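Hypothetical protein BSU32300 (Bacillus subtilis subsp. subtilis str. 168, PDB 1YLM) is probably an RNase, the toxic component of a putative type VII toxin-antitoxin system, and forms a homodimer of the HepT family. Local coordinates at residues Asp55-Gly59 and Phe60-Asp64; Arg130-Leu133 and Glu134-Gly138. One frame throughout, in Å; residues are numbered along the deposited sequence.

Two helix ends meet at one end of the molecule. Contact 1 (55-64) closes helix 32-59 and turns into the loop beyond it; its touching residues are mostly buried, and its side-chain chemistry is largely apolar, with selenomethionines, an isoleucine and a phenyl ring. Contact 2 (130-138) forms the last turns of helix 119-137 and lies nearer the surface, where main-chain bonds and the methylenes of glutamates do more of the work. Their centres are about 14 Å apart, yet they touch directly: the rings of F60 and Y132 pack edge-to-face, and M56 CE lies 3.6 Å from L133 CD2. Both are remote from the active-site arginine, R96, assigned by similarity.

Contact 1: residues Asp55-Gly59 and Phe60-Asp64; sequences DMIDG and FIMRD
M62 folds back over I57 where helix 32-59 ends, and its side chain can be followed atom by atom. CB and CG both lie against I57, CB 3.8 Å from I57 CA. With the chain extended beyond CG (chi2 177°), the selenium carries on across the isoleucine at about a right angle and comes 3.9 Å from I57 CG1. The terminal CE then ends near the carbonyl oxygen of M56. On the other branch of the isoleucine, I57 CG2 packs 3.3 Å from R63 O.

The backbone sets this up. I61 takes left-handed helical angles, and M62 N reaches back to I57 O at 3.0 Å, in the carbonyl plane and on a lone pair. The ending is Schellman-like: the 6→1 bond and the apolar pair of I57 and M62 are there, but the 5→2 pair, I61 N and D58 O, is long at 3.6 Å. Just before it, F60 N keeps the helical bond to M56 O (2.9 Å). The side chains of M56 and F60 run side by side. M56 CE makes apolar contact at the ring edge, in plane, 3.9 Å from F60 CE1; the selenium, 5.4 Å from the ring centroid and oblique to it, makes a loose Met-aromatic contact. A water bonded to D58 OD1 also lies next to D64 OD1, too close to be trusted.

D55 OD2 forms a salt bridge with K8 of helix 6-23. I57 and M62 face I74 of helix 71-77, while M56 touches L75 of that helix and I9 of helix 6-23. M56, F60 and M62 also rest on helix 119-137, so three helices pack against this helix end.

Contact 2: residues Arg130-Leu133 and Glu134-Gly138; sequences RSYL and ETELG
L133 and L137 make an i,i+4 contact, one of several along the last turns of helix 119-137, which is closed at its C-terminus by G138 with positive phi. The two leucines lie side by side, L133 CD2 3.8 Å from L137 CD1. The main chain matches them, L137 N bonding to L133 O at 2.8 Å. At the closing residue, G138 N makes a weak bond to E134 O.

E134 runs its chain back past the preceding turn. Its CG, placed beside the backbone N (chi1 -72°), lies 3.2 Å from R130 O, the same oxygen that accepts E134 N. Its carboxylate does not pair with R130, which reaches instead to E17 of helix 6-23.

Y132 is turned the other way, its CG anti to the backbone N (chi1 -161°), which swings the ring along the helix toward E136. There E136 CG sits 3.7 Å above the ring plane, offset toward the rim, in a CH-pi contact, while E136 N bonds to Y132 O. R6 of helix 6-23 packs against L133, E134 and L137.

S131 O is gripped twice by T135: the backbone N and OG1 approach from opposite faces of the carbonyl plane, OG1 at 2.8 Å.

Contact 1: residues Asp55-Gly59 and Phe60-Asp64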
# COMPACT_ATOMS: atom_id res chain seq x y z
N ASP A 55 -13.70 -12.47 -1.07
CA ASP A 55 -15.16 -12.32 -0.91
C ASP A 55 -15.92 -13.42 -1.67
O ASP A 55 -16.91 -13.97 -1.18
CB ASP A 55 -15.62 -10.92 -1.35
CG ASP A 55 -15.13 -9.82 -0.42
OD1 ASP A 55 -14.78 -10.14 0.74
OD2 ASP A 55 -15.08 -8.65 -0.84
N MSE A 56 -15.44 -13.74 -2.87
CA MSE A 56 -16.00 -14.85 -3.67
C MSE A 56 -15.90 -16.18 -2.91
O MSE A 56 -16.86 -16.94 -2.78
CB MSE A 56 -15.22 -14.99 -4.98
CG MSE A 56 -15.42 -13.90 -6.01
SE MSE A 56 -16.94 -14.18 -6.97
CE MSE A 56 -17.77 -13.30 -6.30
N ILE A 57 -14.70 -16.46 -2.43
CA ILE A 57 -14.41 -17.72 -1.75
C ILE A 57 -15.26 -17.86 -0.48
O ILE A 57 -15.92 -18.89 -0.27
CB ILE A 57 -12.88 -17.79 -1.44
CG1 ILE A 57 -12.10 -18.07 -2.73
CG2 ILE A 57 -12.57 -18.81 -0.34
CD1 ILE A 57 -10.56 -17.91 -2.56
N ASP A 58 -15.27 -16.81 0.34
CA ASP A 58 -16.05 -16.80 1.58
C ASP A 58 -17.56 -16.94 1.30
O ASP A 58 -18.23 -17.76 1.93
CB ASP A 58 -15.80 -15.54 2.39
CG ASP A 58 -14.37 -15.45 2.93
OD1 ASP A 58 -13.60 -16.44 2.85
OD2 ASP A 58 -14.01 -14.36 3.43
N GLY A 59 -18.07 -16.16 0.35
CA GLY A 59 -19.51 -16.17 0.02
C GLY A 59 -20.01 -17.49 -0.58
O GLY A 59 -21.12 -17.94 -0.25
N PHE A 60 -19.19 -18.09 -1.45
CA PHE A 60 -19.58 -19.31 -2.18
C PHE A 60 -19.02 -20.60 -1.58
O PHE A 60 -19.06 -21.61 -2.24
CB PHE A 60 -19.19 -19.22 -3.66
CG PHE A 60 -20.05 -18.28 -4.46
CD1 PHE A 60 -19.55 -17.05 -4.87
CD2 PHE A 60 -21.37 -18.62 -4.78
CE1 PHE A 60 -20.33 -16.16 -5.60
CE2 PHE A 60 -22.18 -17.74 -5.51
CZ PHE A 60 -21.66 -16.51 -5.94
N ILE A 61 -18.55 -20.54 -0.34
CA ILE A 61 -18.01 -21.73 0.38
C ILE A 61 -17.02 -22.49 -0.49
O ILE A 61 -17.13 -23.71 -0.67
CB ILE A 61 -19.13 -22.73 0.84
CG1 ILE A 61 -20.42 -22.00 1.17
CG2 ILE A 61 -18.62 -23.59 2.03
CD1 ILE A 61 -21.58 -22.93 1.54
N MSE A 62 -16.05 -21.75 -1.03
CA MSE A 62 -14.98 -22.37 -1.78
C MSE A 62 -13.89 -22.80 -0.80
O MSE A 62 -13.91 -22.42 0.38
CB MSE A 62 -14.41 -21.39 -2.81
CG MSE A 62 -15.43 -20.90 -3.85
SE MSE A 62 -14.75 -19.66 -5.03
CE MSE A 62 -16.16 -19.42 -6.07
N ARG A 63 -12.93 -23.57 -1.29
CA ARG A 63 -11.80 -23.98 -0.46
C ARG A 63 -11.15 -22.75 0.17
O ARG A 63 -11.01 -21.70 -0.47
CB ARG A 63 -10.77 -24.75 -1.29
CG ARG A 63 -9.53 -25.15 -0.51
CD ARG A 63 -8.74 -26.18 -1.29
NE ARG A 63 -7.74 -26.82 -0.44
CZ ARG A 63 -7.94 -27.93 0.27
NH1 ARG A 63 -9.11 -28.55 0.24
NH2 ARG A 63 -6.95 -28.42 1.01
N ASP A 64 -10.77 -22.87 1.43
CA ASP A 64 -10.16 -21.75 2.13
C ASP A 64 -8.68 -21.58 1.72
O ASP A 64 -7.93 -22.55 1.73
CB ASP A 64 -10.30 -21.95 3.63
CG ASP A 64 -9.94 -20.72 4.42
OD1 ASP A 64 -10.48 -19.64 4.14
OD2 ASP A 64 -9.11 -20.85 5.34
O HOH W 1 -12.87 -19.15 3.41

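Contact 2: residues Arg130-Leu133 and Glu134-Gly138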
# COMPACT_ATOMS: atom_id res chain seq x y z
N ARG A 130 -18.52 -10.90 -12.60
CA ARG A 130 -19.92 -10.56 -12.80
C ARG A 130 -20.73 -11.69 -13.41
O ARG A 130 -21.86 -11.90 -12.98
CB ARG A 130 -20.08 -9.30 -13.66
CG ARG A 130 -19.67 -8.04 -12.96
CD ARG A 130 -19.79 -6.90 -13.95
NE ARG A 130 -19.28 -5.67 -13.37
CZ ARG A 130 -18.27 -4.98 -13.86
NH1 ARG A 130 -17.67 -5.33 -15.00
NH2 ARG A 130 -17.89 -3.88 -13.22
N SER A 131 -20.17 -12.41 -14.39
CA SER A 131 -20.86 -13.57 -15.00
C SER A 131 -21.14 -14.63 -13.96
O SER A 131 -22.22 -15.20 -13.92
CB SER A 131 -20.05 -14.20 -16.15
OG SER A 131 -19.72 -13.25 -17.15
N TYR A 132 -20.15 -14.90 -13.11
CA TYR A 132 -20.30 -15.86 -12.04
C TYR A 132 -21.40 -15.44 -11.07
O TYR A 132 -22.27 -16.25 -10.74
CB TYR A 132 -18.98 -16.06 -11.30
CG TYR A 132 -18.92 -17.34 -10.50
CD1 TYR A 132 -18.43 -18.53 -11.05
CD2 TYR A 132 -19.38 -17.37 -9.18
CE1 TYR A 132 -18.39 -19.71 -10.30
CE2 TYR A 132 -19.33 -18.53 -8.42
CZ TYR A 132 -18.84 -19.69 -8.98
OH TYR A 132 -18.83 -20.83 -8.21
N LEU A 133 -21.37 -14.18 -10.65
CA LEU A 133 -22.40 -13.62 -9.77
C LEU A 133 -23.80 -13.75 -10.39
O LEU A 133 -24.75 -14.20 -9.73
CB LEU A 133 -22.08 -12.15 -9.46
CG LEU A 133 -20.88 -11.89 -8.53
CD1 LEU A 133 -20.50 -10.41 -8.46
CD2 LEU A 133 -21.18 -12.46 -7.14
N GLU A 134 -23.91 -13.36 -11.65
CA GLU A 134 -25.19 -13.39 -12.36
C GLU A 134 -25.71 -14.82 -12.52
O GLU A 134 -26.90 -15.08 -12.33
CB GLU A 134 -25.06 -12.72 -13.72
CG GLU A 134 -24.93 -11.18 -13.63
CD GLU A 134 -24.28 -10.57 -14.87
OE1 GLU A 134 -23.99 -11.31 -15.85
OE2 GLU A 134 -24.06 -9.34 -14.88
N THR A 135 -24.80 -15.75 -12.84
CA THR A 135 -25.15 -17.16 -13.01
C THR A 135 -25.59 -17.81 -11.70
O THR A 135 -26.58 -18.55 -11.68
CB THR A 135 -23.99 -17.96 -13.66
OG1 THR A 135 -23.70 -17.38 -14.94
CG2 THR A 135 -24.36 -19.42 -13.85
N GLU A 136 -24.90 -17.50 -10.60
CA GLU A 136 -25.16 -18.17 -9.35
C GLU A 136 -26.21 -17.49 -8.47
O GLU A 136 -26.91 -18.17 -7.72
CB GLU A 136 -23.87 -18.38 -8.56
CG GLU A 136 -22.86 -19.27 -9.26
CD GLU A 136 -23.40 -20.68 -9.50
OE1 GLU A 136 -24.12 -21.20 -8.63
OE2 GLU A 136 -23.10 -21.25 -10.57
N LEU A 137 -26.33 -16.17 -8.57
CA LEU A 137 -27.22 -15.41 -7.69
C LEU A 137 -28.34 -14.70 -8.46
O LEU A 137 -29.28 -14.17 -7.87
CB LEU A 137 -26.42 -14.36 -6.89
CG LEU A 137 -25.17 -14.83 -6.15
CD1 LEU A 137 -24.45 -13.64 -5.55
CD2 LEU A 137 -25.50 -15.86 -5.08
N GLY A 138 -28.23 -14.68 -9.78
CA GLY A 138 -29.17 -13.93 -10.60
C GLY A 138 -28.78 -12.46 -10.73
O GLY A 138 -27.69 -12.05 -10.30